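Local coordinates for protein octopine dehydrogenase (Pecten maximus, PDB 3IQD) that catalyses the NADH-dependent reductive condensation of L-arginine with pyruvate to D-octopine, and the reverse oxidation of octopine, at residues Lys4-Gly9 with Arg30-Phe35; Gly13-Ser18 with Asp49-Ile54; Val113-Gln118 with Thr143-Cys148. One frame throughout, in Å; residues are numbered along the deposited sequence.

Contact 1: Lys4-Gly9 with Arg30-Phe35. With NAI (1,4-dihydronicotinamide adenine dinucleotide), chain B.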
loop_
_atom_site.group_PDB
_atom_site.type_symbol
_atom_site.label_atom_id
_atom_site.label_comp_id
_atom_site.label_asym_id
_atom_site.label_seq_id
_atom_site.Cartn_x
_atom_site.Cartn_y
_atom_site.Cartn_z
ATOM N N LYS A 4 -16.208 -11.311 -12.608
ATOM C CA LYS A 4 -15.036 -12.184 -12.630
ATOM C C LYS A 4 -13.843 -11.462 -12.031
ATOM O O LYS A 4 -13.373 -10.462 -12.577
ATOM C CB LYS A 4 -14.734 -12.648 -14.057
ATOM C CG LYS A 4 -15.817 -13.533 -14.649
ATOM C CD LYS A 4 -15.585 -13.797 -16.118
ATOM C CE LYS A 4 -16.699 -14.659 -16.691
ATOM N NZ LYS A 4 -16.387 -15.110 -18.076
ATOM N N VAL A 5 -13.372 -11.965 -10.895
ATOM C CA VAL A 5 -12.270 -11.338 -10.177
ATOM C C VAL A 5 -11.017 -12.207 -10.221
ATOM O O VAL A 5 -11.066 -13.407 -9.942
ATOM C CB VAL A 5 -12.642 -11.022 -8.705
ATOM C CG1 VAL A 5 -11.506 -10.278 -8.011
ATOM C CG2 VAL A 5 -13.929 -10.204 -8.631
ATOM N N CYS A 6 -9.898 -11.593 -10.590
ATOM C CA CYS A 6 -8.608 -12.245 -10.495
ATOM C C CYS A 6 -7.864 -11.725 -9.273
ATOM O O CYS A 6 -7.515 -10.544 -9.212
ATOM C CB CYS A 6 -7.788 -12.003 -11.757
ATOM S SG CYS A 6 -6.158 -12.771 -11.715
ATOM N N VAL A 7 -7.640 -12.602 -8.297
ATOM C CA VAL A 7 -6.844 -12.258 -7.116
ATOM C C VAL A 7 -5.384 -12.637 -7.362
ATOM O O VAL A 7 -5.066 -13.807 -7.605
ATOM C CB VAL A 7 -7.363 -12.942 -5.830
ATOM C CG1 VAL A 7 -6.548 -12.508 -4.626
ATOM C CG2 VAL A 7 -8.838 -12.627 -5.608
ATOM N N CYS A 8 -4.511 -11.629 -7.312
ATOM C CA CYS A 8 -3.079 -11.808 -7.541
ATOM C C CYS A 8 -2.293 -11.892 -6.234
ATOM O O CYS A 8 -2.299 -10.956 -5.428
ATOM C CB CYS A 8 -2.534 -10.686 -8.431
ATOM S SG CYS A 8 -3.179 -10.727 -10.121
ATOM N N GLY A 9 -1.616 -13.020 -6.033
ATOM C CA GLY A 9 -0.818 -13.249 -4.830
ATOM C C GLY A 9 -1.176 -14.527 -4.102
ATOM O O GLY A 9 -2.182 -15.168 -4.416
ATOM N N ARG A 30 -10.615 -16.230 -9.906
ATOM C CA ARG A 30 -9.427 -16.903 -10.419
ATOM C C ARG A 30 -8.247 -16.380 -9.618
ATOM O O ARG A 30 -8.017 -15.174 -9.572
ATOM C CB ARG A 30 -9.202 -16.600 -11.908
ATOM C CG ARG A 30 -10.403 -16.829 -12.834
ATOM C CD ARG A 30 -11.174 -15.531 -13.084
ATOM N NE ARG A 30 -12.078 -15.636 -14.230
ATOM C CZ ARG A 30 -11.783 -15.253 -15.473
ATOM N NH1 ARG A 30 -10.597 -14.735 -15.763
ATOM N NH2 ARG A 30 -12.682 -15.389 -16.435
ATOM N N VAL A 31 -7.515 -17.275 -8.965
ATOM C CA VAL A 31 -6.331 -16.875 -8.215
ATOM C C VAL A 31 -5.106 -16.963 -9.120
ATOM O O VAL A 31 -4.817 -18.022 -9.685
ATOM C CB VAL A 31 -6.127 -17.737 -6.945
ATOM C CG1 VAL A 31 -4.895 -17.287 -6.177
ATOM C CG2 VAL A 31 -7.348 -17.663 -6.042
ATOM N N LEU A 32 -4.403 -15.843 -9.269
ATOM C CA LEU A 32 -3.122 -15.829 -9.970
ATOM C C LEU A 32 -1.969 -15.619 -8.998
ATOM O O LEU A 32 -1.987 -14.693 -8.181
ATOM C CB LEU A 32 -3.089 -14.753 -11.061
ATOM C CG LEU A 32 -1.822 -14.658 -11.924
ATOM C CD1 LEU A 32 -1.600 -15.928 -12.739
ATOM C CD2 LEU A 32 -1.861 -13.442 -12.842
ATOM N N THR A 33 -0.973 -16.492 -9.089
ATOM C CA THR A 33 0.268 -16.311 -8.349
ATOM C C THR A 33 1.449 -16.762 -9.204
ATOM O O THR A 33 1.485 -17.899 -9.679
ATOM C CB THR A 33 0.242 -16.994 -6.948
ATOM O OG1 THR A 33 1.579 -17.163 -6.461
ATOM C CG2 THR A 33 -0.441 -18.339 -7.001
ATOM N N LEU A 34 2.397 -15.851 -9.410
ATOM C CA LEU A 34 3.553 -16.114 -10.266
ATOM C C LEU A 34 4.805 -16.458 -9.467
ATOM O O LEU A 34 5.879 -16.621 -10.048
ATOM C CB LEU A 34 3.847 -14.913 -11.165
ATOM C CG LEU A 34 2.706 -14.253 -11.940
ATOM C CD1 LEU A 34 3.092 -12.818 -12.256
ATOM C CD2 LEU A 34 2.343 -15.026 -13.203
ATOM N N PHE A 35 4.671 -16.564 -8.144
ATOM C CA PHE A 35 5.795 -16.944 -7.287
ATOM C C PHE A 35 6.138 -18.422 -7.456
ATOM O O PHE A 35 5.556 -19.289 -6.802
ATOM C CB PHE A 35 5.520 -16.599 -5.821
ATOM C CG PHE A 35 6.706 -16.802 -4.912
ATOM C CD1 PHE A 35 8.004 -16.538 -5.354
ATOM C CD2 PHE A 35 6.523 -17.234 -3.598
ATOM C CE1 PHE A 35 9.103 -16.718 -4.504
ATOM C CE2 PHE A 35 7.618 -17.417 -2.738
ATOM C CZ PHE A 35 8.906 -17.158 -3.195
HETATM P PA NAI B . 2.516 -11.584 2.348
HETATM O O1A NAI B . 3.868 -11.334 2.907
HETATM O O2A NAI B . 1.754 -12.583 3.130
HETATM O O5B NAI B . 2.667 -12.056 0.826
HETATM C C5B NAI B . 3.558 -13.074 0.449
HETATM C C4B NAI B . 3.333 -13.280 -1.039
HETATM O O4B NAI B . 4.179 -12.430 -1.792
HETATM C C3B NAI B . 3.638 -14.687 -1.503
HETATM O O3B NAI B . 2.520 -15.516 -1.355
HETATM C C2B NAI B . 3.980 -14.468 -2.957
HETATM O O2B NAI B . 2.818 -14.545 -3.751
HETATM C C1B NAI B . 4.557 -13.058 -2.997
HETATM N N9A NAI B . 6.030 -13.140 -3.091
HETATM C C8A NAI B . 6.925 -13.304 -2.059
HETATM N N7A NAI B . 8.180 -13.342 -2.570
HETATM C C5A NAI B . 8.101 -13.211 -3.911
HETATM C C6A NAI B . 9.074 -13.181 -4.909
HETATM N N6A NAI B . 10.331 -12.907 -4.575
HETATM N N1A NAI B . 8.688 -13.033 -6.232
HETATM C C2A NAI B . 7.344 -12.904 -6.555
HETATM N N3A NAI B . 6.382 -12.934 -5.555
HETATM C C4A NAI B . 6.756 -13.083 -4.254
HETATM O O3 NAI B . 1.705 -10.198 2.223
HETATM P PN NAI B . 0.256 -9.974 2.893
HETATM O O1N NAI B . 0.334 -10.344 4.319
HETATM O O2N NAI B . -0.814 -10.583 2.053
HETATM O O5D NAI B . 0.147 -8.376 2.795
HETATM C C5D NAI B . 0.025 -7.745 1.538
HETATM C C4D NAI B . 0.415 -6.280 1.668
HETATM O O4D NAI B . -0.464 -5.641 2.572
HETATM C C3D NAI B . 1.826 -6.125 2.213
HETATM O O3D NAI B . 2.487 -5.144 1.453
HETATM C C2D NAI B . 1.655 -5.649 3.640
HETATM O O2D NAI B . 2.622 -4.675 3.961
HETATM C C1D NAI B . 0.240 -5.072 3.662
HETATM N N1N NAI B . -0.482 -5.304 4.934
HETATM C C2N NAI B . -0.496 -6.529 5.566
HETATM C C3N NAI B . -1.193 -6.703 6.769
HETATM C C7N NAI B . -1.615 -8.081 7.199
HETATM O O7N NAI B . -1.152 -9.216 6.502
HETATM N N7N NAI B . -2.432 -8.202 8.244
HETATM C C4N NAI B . -1.878 -5.615 7.322
HETATM C C5N NAI B . -1.872 -4.380 6.677
HETATM C C6N NAI B . -1.169 -4.243 5.477
#

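Contact 2: Gly13-Ser18 with Asp49-Ile54. With NAI (1,4-dihydronicotinamide adenine dinucleotide), chain B.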
loop_
_atom_site.group_PDB
_atom_site.type_symbol
_atom_site.label_atom_id
_atom_site.label_comp_id
_atom_site.label_asym_id
_atom_site.label_seq_id
_atom_site.Cartn_x
_atom_site.Cartn_y
_atom_site.Cartn_z
ATOM N N GLY A 13 -3.271 -11.656 2.587
ATOM C CA GLY A 13 -4.314 -10.904 1.900
ATOM C C GLY A 13 -4.984 -11.678 0.780
ATOM O O GLY A 13 -6.213 -11.698 0.683
ATOM N N ALA A 14 -4.170 -12.313 -0.059
ATOM C CA ALA A 14 -4.654 -13.108 -1.189
ATOM C C ALA A 14 -5.565 -14.245 -0.732
ATOM O O ALA A 14 -6.625 -14.480 -1.325
ATOM C CB ALA A 14 -3.490 -13.655 -1.972
ATOM N N HIS A 15 -5.144 -14.943 0.324
ATOM C CA HIS A 15 -5.966 -15.975 0.945
ATOM C C HIS A 15 -7.296 -15.398 1.403
ATOM O O HIS A 15 -8.350 -15.958 1.108
ATOM C CB HIS A 15 -5.242 -16.611 2.127
ATOM C CG HIS A 15 -4.285 -17.693 1.740
ATOM N ND1 HIS A 15 -3.081 -17.434 1.120
ATOM C CD2 HIS A 15 -4.343 -19.035 1.904
ATOM C CE1 HIS A 15 -2.441 -18.573 0.914
ATOM N NE2 HIS A 15 -3.185 -19.559 1.383
ATOM N N THR A 16 -7.246 -14.269 2.103
ATOM C CA THR A 16 -8.453 -13.678 2.670
ATOM C C THR A 16 -9.393 -13.164 1.588
ATOM O O THR A 16 -10.597 -13.428 1.629
ATOM C CB THR A 16 -8.130 -12.556 3.667
ATOM O OG1 THR A 16 -7.156 -13.025 4.606
ATOM C CG2 THR A 16 -9.382 -12.141 4.416
ATOM N N LEU A 17 -8.833 -12.447 0.619
ATOM C CA LEU A 17 -9.617 -11.871 -0.464
ATOM C C LEU A 17 -10.211 -12.968 -1.338
ATOM O O LEU A 17 -11.375 -12.899 -1.709
ATOM C CB LEU A 17 -8.755 -10.945 -1.312
ATOM C CG LEU A 17 -9.323 -9.692 -1.989
ATOM C CD1 LEU A 17 -8.757 -9.643 -3.393
ATOM C CD2 LEU A 17 -10.851 -9.598 -2.026
ATOM N N SER A 18 -9.413 -13.981 -1.663
ATOM C CA SER A 18 -9.911 -15.119 -2.426
ATOM C C SER A 18 -11.037 -15.786 -1.661
ATOM O O SER A 18 -12.064 -16.126 -2.241
ATOM C CB SER A 18 -8.799 -16.132 -2.703
ATOM O OG SER A 18 -7.820 -15.579 -3.560
ATOM N N ASP A 49 -11.396 -29.549 -0.925
ATOM C CA ASP A 49 -12.035 -28.804 0.154
ATOM C C ASP A 49 -12.257 -27.342 -0.222
ATOM O O ASP A 49 -11.801 -26.882 -1.274
ATOM C CB ASP A 49 -11.200 -28.903 1.435
ATOM C CG ASP A 49 -10.820 -30.337 1.777
ATOM O OD1 ASP A 49 -11.720 -31.175 1.988
ATOM O OD2 ASP A 49 -9.611 -30.622 1.840
ATOM N N GLU A 50 -12.971 -26.625 0.643
ATOM C CA GLU A 50 -13.187 -25.191 0.479
ATOM C C GLU A 50 -12.183 -24.401 1.309
ATOM O O GLU A 50 -11.753 -24.848 2.376
ATOM C CB GLU A 50 -14.612 -24.808 0.881
ATOM C CG GLU A 50 -15.660 -25.100 -0.186
ATOM C CD GLU A 50 -17.072 -24.796 0.280
ATOM O OE1 GLU A 50 -17.457 -25.270 1.374
ATOM O OE2 GLU A 50 -17.803 -24.091 -0.451
ATOM N N LEU A 51 -11.805 -23.233 0.796
ATOM C CA LEU A 51 -10.925 -22.314 1.496
ATOM C C LEU A 51 -11.680 -21.688 2.664
ATOM O O LEU A 51 -12.789 -21.177 2.492
ATOM C CB LEU A 51 -10.418 -21.236 0.527
ATOM C CG LEU A 51 -9.448 -20.163 1.034
ATOM C CD1 LEU A 51 -8.156 -20.780 1.522
ATOM C CD2 LEU A 51 -9.165 -19.127 -0.045
ATOM N N THR A 52 -11.076 -21.732 3.848
ATOM C CA THR A 52 -11.737 -21.276 5.068
ATOM C C THR A 52 -11.152 -19.971 5.622
ATOM O O THR A 52 -9.937 -19.845 5.807
ATOM C CB THR A 52 -11.696 -22.373 6.154
ATOM O OG1 THR A 52 -12.007 -23.642 5.562
ATOM C CG2 THR A 52 -12.688 -22.071 7.281
ATOM N N VAL A 53 -12.033 -19.006 5.881
ATOM C CA VAL A 53 -11.651 -17.740 6.508
ATOM C C VAL A 53 -12.323 -17.589 7.877
ATOM O O VAL A 53 -13.553 -17.589 7.975
ATOM C CB VAL A 53 -12.023 -16.521 5.629
ATOM C CG1 VAL A 53 -11.501 -15.238 6.259
ATOM C CG2 VAL A 53 -11.471 -16.672 4.232
ATOM N N ILE A 54 -11.508 -17.465 8.923
ATOM C CA ILE A 54 -12.013 -17.201 10.268
ATOM C C ILE A 54 -11.998 -15.700 10.518
ATOM O O ILE A 54 -10.946 -15.064 10.466
ATOM C CB ILE A 54 -11.201 -17.947 11.366
ATOM C CG1 ILE A 54 -11.494 -19.446 11.333
ATOM C CG2 ILE A 54 -11.526 -17.413 12.754
ATOM C CD1 ILE A 54 -10.495 -20.238 10.532
HETATM P PA NAI B . 2.516 -11.584 2.348
HETATM O O1A NAI B . 3.868 -11.334 2.907
HETATM O O2A NAI B . 1.754 -12.583 3.130
HETATM O O5B NAI B . 2.667 -12.056 0.826
HETATM C C5B NAI B . 3.558 -13.074 0.449
HETATM C C4B NAI B . 3.333 -13.280 -1.039
HETATM O O4B NAI B . 4.179 -12.430 -1.792
HETATM C C3B NAI B . 3.638 -14.687 -1.503
HETATM O O3B NAI B . 2.520 -15.516 -1.355
HETATM C C2B NAI B . 3.980 -14.468 -2.957
HETATM O O2B NAI B . 2.818 -14.545 -3.751
HETATM C C1B NAI B . 4.557 -13.058 -2.997
HETATM N N9A NAI B . 6.030 -13.140 -3.091
HETATM C C8A NAI B . 6.925 -13.304 -2.059
HETATM N N7A NAI B . 8.180 -13.342 -2.570
HETATM C C5A NAI B . 8.101 -13.211 -3.911
HETATM C C6A NAI B . 9.074 -13.181 -4.909
HETATM N N6A NAI B . 10.331 -12.907 -4.575
HETATM N N1A NAI B . 8.688 -13.033 -6.232
HETATM C C2A NAI B . 7.344 -12.904 -6.555
HETATM N N3A NAI B . 6.382 -12.934 -5.555
HETATM C C4A NAI B . 6.756 -13.083 -4.254
HETATM O O3 NAI B . 1.705 -10.198 2.223
HETATM P PN NAI B . 0.256 -9.974 2.893
HETATM O O1N NAI B . 0.334 -10.344 4.319
HETATM O O2N NAI B . -0.814 -10.583 2.053
HETATM O O5D NAI B . 0.147 -8.376 2.795
HETATM C C5D NAI B . 0.025 -7.745 1.538
HETATM C C4D NAI B . 0.415 -6.280 1.668
HETATM O O4D NAI B . -0.464 -5.641 2.572
HETATM C C3D NAI B . 1.826 -6.125 2.213
HETATM O O3D NAI B . 2.487 -5.144 1.453
HETATM C C2D NAI B . 1.655 -5.649 3.640
HETATM O O2D NAI B . 2.622 -4.675 3.961
HETATM C C1D NAI B . 0.240 -5.072 3.662
HETATM N N1N NAI B . -0.482 -5.304 4.934
HETATM C C2N NAI B . -0.496 -6.529 5.566
HETATM C C3N NAI B . -1.193 -6.703 6.769
HETATM C C7N NAI B . -1.615 -8.081 7.199
HETATM O O7N NAI B . -1.152 -9.216 6.502
HETATM N N7N NAI B . -2.432 -8.202 8.244
HETATM C C4N NAI B . -1.878 -5.615 7.322
HETATM C C5N NAI B . -1.872 -4.380 6.677
HETATM C C6N NAI B . -1.169 -4.243 5.477
#

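Contact 3: Val113-Gln118 with Thr143-Cys148. With NAI (1,4-dihydronicotinamide adenine dinucleotide), chain B; AG2 (agmatine), chain C.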
loop_
_atom_site.group_PDB
_atom_site.type_symbol
_atom_site.label_atom_id
_atom_site.label_comp_id
_atom_site.label_asym_id
_atom_site.label_seq_id
_atom_site.Cartn_x
_atom_site.Cartn_y
_atom_site.Cartn_z
ATOM N N VAL A 113 -6.908 -3.132 -9.516
ATOM C CA VAL A 113 -6.985 -2.731 -8.111
ATOM C C VAL A 113 -5.690 -3.035 -7.362
ATOM O O VAL A 113 -5.118 -4.123 -7.502
ATOM C CB VAL A 113 -8.189 -3.416 -7.395
ATOM C CG1 VAL A 113 -8.316 -2.948 -5.961
ATOM C CG2 VAL A 113 -9.487 -3.134 -8.132
ATOM N N GLY A 114 -5.231 -2.059 -6.581
ATOM C CA GLY A 114 -4.078 -2.229 -5.703
ATOM C C GLY A 114 -4.550 -2.327 -4.266
ATOM O O GLY A 114 -4.989 -1.334 -3.685
ATOM N N LEU A 115 -4.459 -3.520 -3.687
ATOM C CA LEU A 115 -5.002 -3.763 -2.351
ATOM C C LEU A 115 -3.968 -4.425 -1.439
ATOM O O LEU A 115 -3.973 -5.646 -1.284
ATOM C CB LEU A 115 -6.270 -4.627 -2.452
ATOM C CG LEU A 115 -7.221 -4.730 -1.260
ATOM C CD1 LEU A 115 -8.136 -3.539 -1.209
ATOM C CD2 LEU A 115 -8.027 -6.009 -1.325
ATOM N N PRO A 116 -3.064 -3.623 -0.843
ATOM C CA PRO A 116 -2.907 -2.187 -1.011
ATOM C C PRO A 116 -2.024 -1.856 -2.213
ATOM O O PRO A 116 -1.405 -2.749 -2.797
ATOM C CB PRO A 116 -2.202 -1.777 0.278
ATOM C CG PRO A 116 -1.351 -2.929 0.600
ATOM C CD PRO A 116 -2.082 -4.156 0.117
ATOM N N SER A 117 -1.980 -0.578 -2.576
ATOM C CA SER A 117 -1.187 -0.114 -3.704
ATOM C C SER A 117 0.269 0.086 -3.347
ATOM O O SER A 117 1.165 -0.328 -4.087
ATOM C CB SER A 117 -1.737 1.217 -4.209
ATOM O OG SER A 117 -2.662 0.996 -5.245
ATOM N N GLN A 118 0.486 0.727 -2.198
ATOM C CA GLN A 118 1.734 1.426 -1.893
ATOM C C GLN A 118 1.910 2.561 -2.912
ATOM O O GLN A 118 1.087 2.721 -3.813
ATOM C CB GLN A 118 2.928 0.463 -1.843
ATOM C CG GLN A 118 2.841 -0.558 -0.706
ATOM C CD GLN A 118 2.949 0.092 0.666
ATOM O OE1 GLN A 118 3.978 0.701 1.005
ATOM N NE2 GLN A 118 1.888 -0.030 1.466
ATOM N N THR A 143 -4.510 0.903 2.579
ATOM C CA THR A 143 -3.876 -0.213 3.279
ATOM C C THR A 143 -4.699 -1.487 3.048
ATOM O O THR A 143 -5.650 -1.475 2.272
ATOM C CB THR A 143 -3.682 0.100 4.799
ATOM O OG1 THR A 143 -2.896 -0.925 5.418
ATOM C CG2 THR A 143 -5.004 0.220 5.531
ATOM N N LEU A 144 -4.332 -2.582 3.704
ATOM C CA LEU A 144 -5.104 -3.816 3.597
ATOM C C LEU A 144 -6.334 -3.752 4.509
ATOM O O LEU A 144 -6.216 -3.395 5.683
ATOM C CB LEU A 144 -4.234 -5.029 3.939
ATOM C CG LEU A 144 -4.768 -6.427 3.610
ATOM C CD1 LEU A 144 -4.689 -6.724 2.114
ATOM C CD2 LEU A 144 -4.005 -7.471 4.397
ATOM N N PRO A 145 -7.524 -4.071 3.961
ATOM C CA PRO A 145 -8.791 -4.079 4.712
ATOM C C PRO A 145 -8.741 -4.809 6.060
ATOM O O PRO A 145 -9.403 -4.386 7.016
ATOM C CB PRO A 145 -9.771 -4.785 3.760
ATOM C CG PRO A 145 -8.974 -5.206 2.556
ATOM C CD PRO A 145 -7.735 -4.396 2.538
ATOM N N TRP A 146 -7.959 -5.881 6.138
ATOM C CA TRP A 146 -7.935 -6.720 7.336
ATOM C C TRP A 146 -6.552 -6.797 7.953
ATOM O O TRP A 146 -5.547 -6.528 7.292
ATOM C CB TRP A 146 -8.402 -8.144 7.010
ATOM C CG TRP A 146 -9.429 -8.211 5.932
ATOM C CD1 TRP A 146 -10.779 -8.090 6.079
ATOM C CD2 TRP A 146 -9.191 -8.399 4.533
ATOM N NE1 TRP A 146 -11.398 -8.198 4.858
ATOM C CE2 TRP A 146 -10.447 -8.388 3.891
ATOM C CE3 TRP A 146 -8.037 -8.576 3.760
ATOM C CZ2 TRP A 146 -10.585 -8.552 2.513
ATOM C CZ3 TRP A 146 -8.171 -8.739 2.394
ATOM C CH2 TRP A 146 -9.439 -8.727 1.782
ATOM N N ALA A 147 -6.522 -7.148 9.233
ATOM C CA ALA A 147 -5.326 -7.673 9.862
ATOM C C ALA A 147 -5.507 -9.185 9.807
ATOM O O ALA A 147 -6.394 -9.736 10.467
ATOM C CB ALA A 147 -5.209 -7.182 11.297
ATOM N N CYS A 148 -4.694 -9.850 8.992
ATOM C CA CYS A 148 -4.876 -11.282 8.744
ATOM C C CYS A 148 -3.589 -12.111 8.741
ATOM O O CYS A 148 -2.500 -11.597 8.476
ATOM C CB CYS A 148 -5.654 -11.503 7.442
ATOM S SG CYS A 148 -4.968 -10.659 6.006
HETATM P PA NAI B . 2.516 -11.584 2.348
HETATM O O1A NAI B . 3.868 -11.334 2.907
HETATM O O2A NAI B . 1.754 -12.583 3.130
HETATM O O5B NAI B . 2.667 -12.056 0.826
HETATM C C5B NAI B . 3.558 -13.074 0.449
HETATM C C4B NAI B . 3.333 -13.280 -1.039
HETATM O O4B NAI B . 4.179 -12.430 -1.792
HETATM C C3B NAI B . 3.638 -14.687 -1.503
HETATM O O3B NAI B . 2.520 -15.516 -1.355
HETATM C C2B NAI B . 3.980 -14.468 -2.957
HETATM O O2B NAI B . 2.818 -14.545 -3.751
HETATM C C1B NAI B . 4.557 -13.058 -2.997
HETATM N N9A NAI B . 6.030 -13.140 -3.091
HETATM C C8A NAI B . 6.925 -13.304 -2.059
HETATM N N7A NAI B . 8.180 -13.342 -2.570
HETATM C C5A NAI B . 8.101 -13.211 -3.911
HETATM C C6A NAI B . 9.074 -13.181 -4.909
HETATM N N6A NAI B . 10.331 -12.907 -4.575
HETATM N N1A NAI B . 8.688 -13.033 -6.232
HETATM C C2A NAI B . 7.344 -12.904 -6.555
HETATM N N3A NAI B . 6.382 -12.934 -5.555
HETATM C C4A NAI B . 6.756 -13.083 -4.254
HETATM O O3 NAI B . 1.705 -10.198 2.223
HETATM P PN NAI B . 0.256 -9.974 2.893
HETATM O O1N NAI B . 0.334 -10.344 4.319
HETATM O O2N NAI B . -0.814 -10.583 2.053
HETATM O O5D NAI B . 0.147 -8.376 2.795
HETATM C C5D NAI B . 0.025 -7.745 1.538
HETATM C C4D NAI B . 0.415 -6.280 1.668
HETATM O O4D NAI B . -0.464 -5.641 2.572
HETATM C C3D NAI B . 1.826 -6.125 2.213
HETATM O O3D NAI B . 2.487 -5.144 1.453
HETATM C C2D NAI B . 1.655 -5.649 3.640
HETATM O O2D NAI B . 2.622 -4.675 3.961
HETATM C C1D NAI B . 0.240 -5.072 3.662
HETATM N N1N NAI B . -0.482 -5.304 4.934
HETATM C C2N NAI B . -0.496 -6.529 5.566
HETATM C C3N NAI B . -1.193 -6.703 6.769
HETATM C C7N NAI B . -1.615 -8.081 7.199
HETATM O O7N NAI B . -1.152 -9.216 6.502
HETATM N N7N NAI B . -2.432 -8.202 8.244
HETATM C C4N NAI B . -1.878 -5.615 7.322
HETATM C C5N NAI B . -1.872 -4.380 6.677
HETATM C C6N NAI B . -1.169 -4.243 5.477
HETATM N N AG2 C . 1.504 0.696 7.030
HETATM C CA AG2 C . 0.160 0.958 6.443
HETATM C CB AG2 C . -0.605 1.965 7.303
HETATM C CG AG2 C . -1.910 2.456 6.697
HETATM C CD AG2 C . -1.705 3.705 5.849
HETATM N NE AG2 C . -2.780 4.678 6.034
HETATM C CZ AG2 C . -3.184 5.542 5.106
HETATM N NH1 AG2 C . -2.609 5.564 3.909
HETATM N NH2 AG2 C . -4.169 6.387 5.374
#

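Contact 1: Lys4-Gly9 with Arg30-Phe35
The guanidinium of Arg30 has Lys4 CB over one face, 4.0 Å from Arg30 NE. The adenine of NADH lies over one face of the other flat group, the Phe35 ring, offset toward the rim, with Phe35 CD1 3.6 Å from the adenine C6A. The extended Lys4 chain passes the guanidinium at a slant. Its nearest approach is Lys4 CD, 3.3 Å from Arg30 NH2, and Lys4 NZ ends 4.1 Å from Arg30 NH2. These like charges are probably eased by the salt bridge of Arg30 NE to Glu28; Ala79 O and Ser81 O accept from NH1. A bend at chi2 (96°) turns the arginine toward Lys4, with Arg30 CD 3.8 Å from Val5 O. Four backbone bonds join the parallel strands, from Arg30 N to Val5 O through to Gly9 N to Leu32 O. Cys6 SG packs 3.7 Å from Leu32 CB. At the backbone angles of Gly9 a CB would press on the carbonyl oxygen of Cys8. Helix 12-22 joins the two strands as the first beta-alpha-beta unit, in sequence, of the Rossmann-type domain. It covers Val7 and Val31, helices 76-80 and 95-102 pack on the opposite face, and strand 85-88 pairs with the other edge of strand 3-8.

Contact 2: Gly13-Ser18 with Asp49-Ile54
Ala14 O takes two hydrogen bonds from Ser18, the residue whose CB meets the strand: Ser18 CB lies 4.0 Å from Leu51 CD2. Ser18 OG donates to Ala14 O at 2.8 Å, and Ser18 N donates to the same oxygen, Ala14 O, at 2.9 Å. They reach it from opposite faces of the carbonyl plane. Ser18 OG stands anti to its own carbonyl carbon (chi1 -66°), which turns the hydroxyl back along the helix. Its polar end is thus satisfied inside the helix, and only carbon is offered to Leu51. Leu51 points at the helix and carries most of the contact. Its CD2 sits 3.5 Å from His15 O, while its CD1 approaches the His15 ring obliquely, 4.2 Å from His15 CD2. That ring is fixed from elsewhere: Gly11 O bonds ND1, Gly154 N bonds NE2, and Trp42 stacks on it. Further along the strand Val53 also points at the helix. Thr16 CG2 and Val53 CG1 meet at 4.2 Å, the two side chains crossing at about a right angle. Thr16 OG1 is bonded to Asn12 O and leaves the methyl for this contact. At the helix start, Gly13 N donates to O2N of the NADH diphosphate at 2.7 Å. This turn is consistent with the Rossmann-type GxGxxA pattern of Gly9, Gly11 and Ala14. The axes of helix 13-18 and strand 51-54 cross at about 99°. Strand 51-56 lies between strands 62-67 and 156-159, and the helix packs on strands 146-150 and 156-159 and, through Leu17 and Ser18, on strand 3-8.

Contact 3: Val113-Gln118 with Thr143-Cys148
Leu115 meets Pro145 from CG outward. CG stands anti to the backbone N (chi1 -165°), which carries the chain from CB toward the proline; Leu115 CG is 3.8 Å from Pro145 CD. Leu115 CD1 touches the same carbon, Pro145 CD, at 3.9 Å. The other branch, CD2, comes to 4.1 Å from Pro145 CG and reaches on to Trp146 CH2, meeting that ring obliquely. Pro145 CG itself lies over one face of the indole, toward its rim. With an alanine here both methyl branches go, and Pro145 and Trp146 CH2 are likely to lose a packing partner. Pro116 follows a cis peptide bond, and its CB packs on the backbone, 3.7 Å from Thr143 C. Leu144 CD1 lies 3.6 Å from Leu115 O, an oxygen bonded by Thr89. These two loops flank the nicotinamide end of NADH. Leu144 CB is 3.5 Å from C6N of the nicotinamide, and Pro116 CD faces the ribose O4D. Thr143, which binds pyruvate, has its CB 3.5 Å from CG of agmatine. Segment 113-118 leaves strand 111-114, which lies between strands 85-88 and 137-141. Residues 143-148 run into strand 146-150, where Trp146 and Cys148 rest on helix 12-22.

NADH runs past all three contacts: adenine at contact 1, diphosphate at contact 2, nicotinamide at contact 3. Helix 12-22 ties them together. Its Ser18 OG lies 3.3 Å from Val31 CG2 of contact 1, and the centres of contacts 1 and 2 are about 13 Å apart. Thr16 OG1 is 3.5 Å from Cys148 SG, and Thr16 CG2 is 3.7 Å from Trp146 CD2, so contact 2 also packs on contact 3. Contacts 1 and 3 do not touch; their nearest atoms are about 7 Å apart. Only contact 3 reaches the substrate side. There Thr143 lies beside agmatine, its side chain about 8 Å from that of the active-site His212.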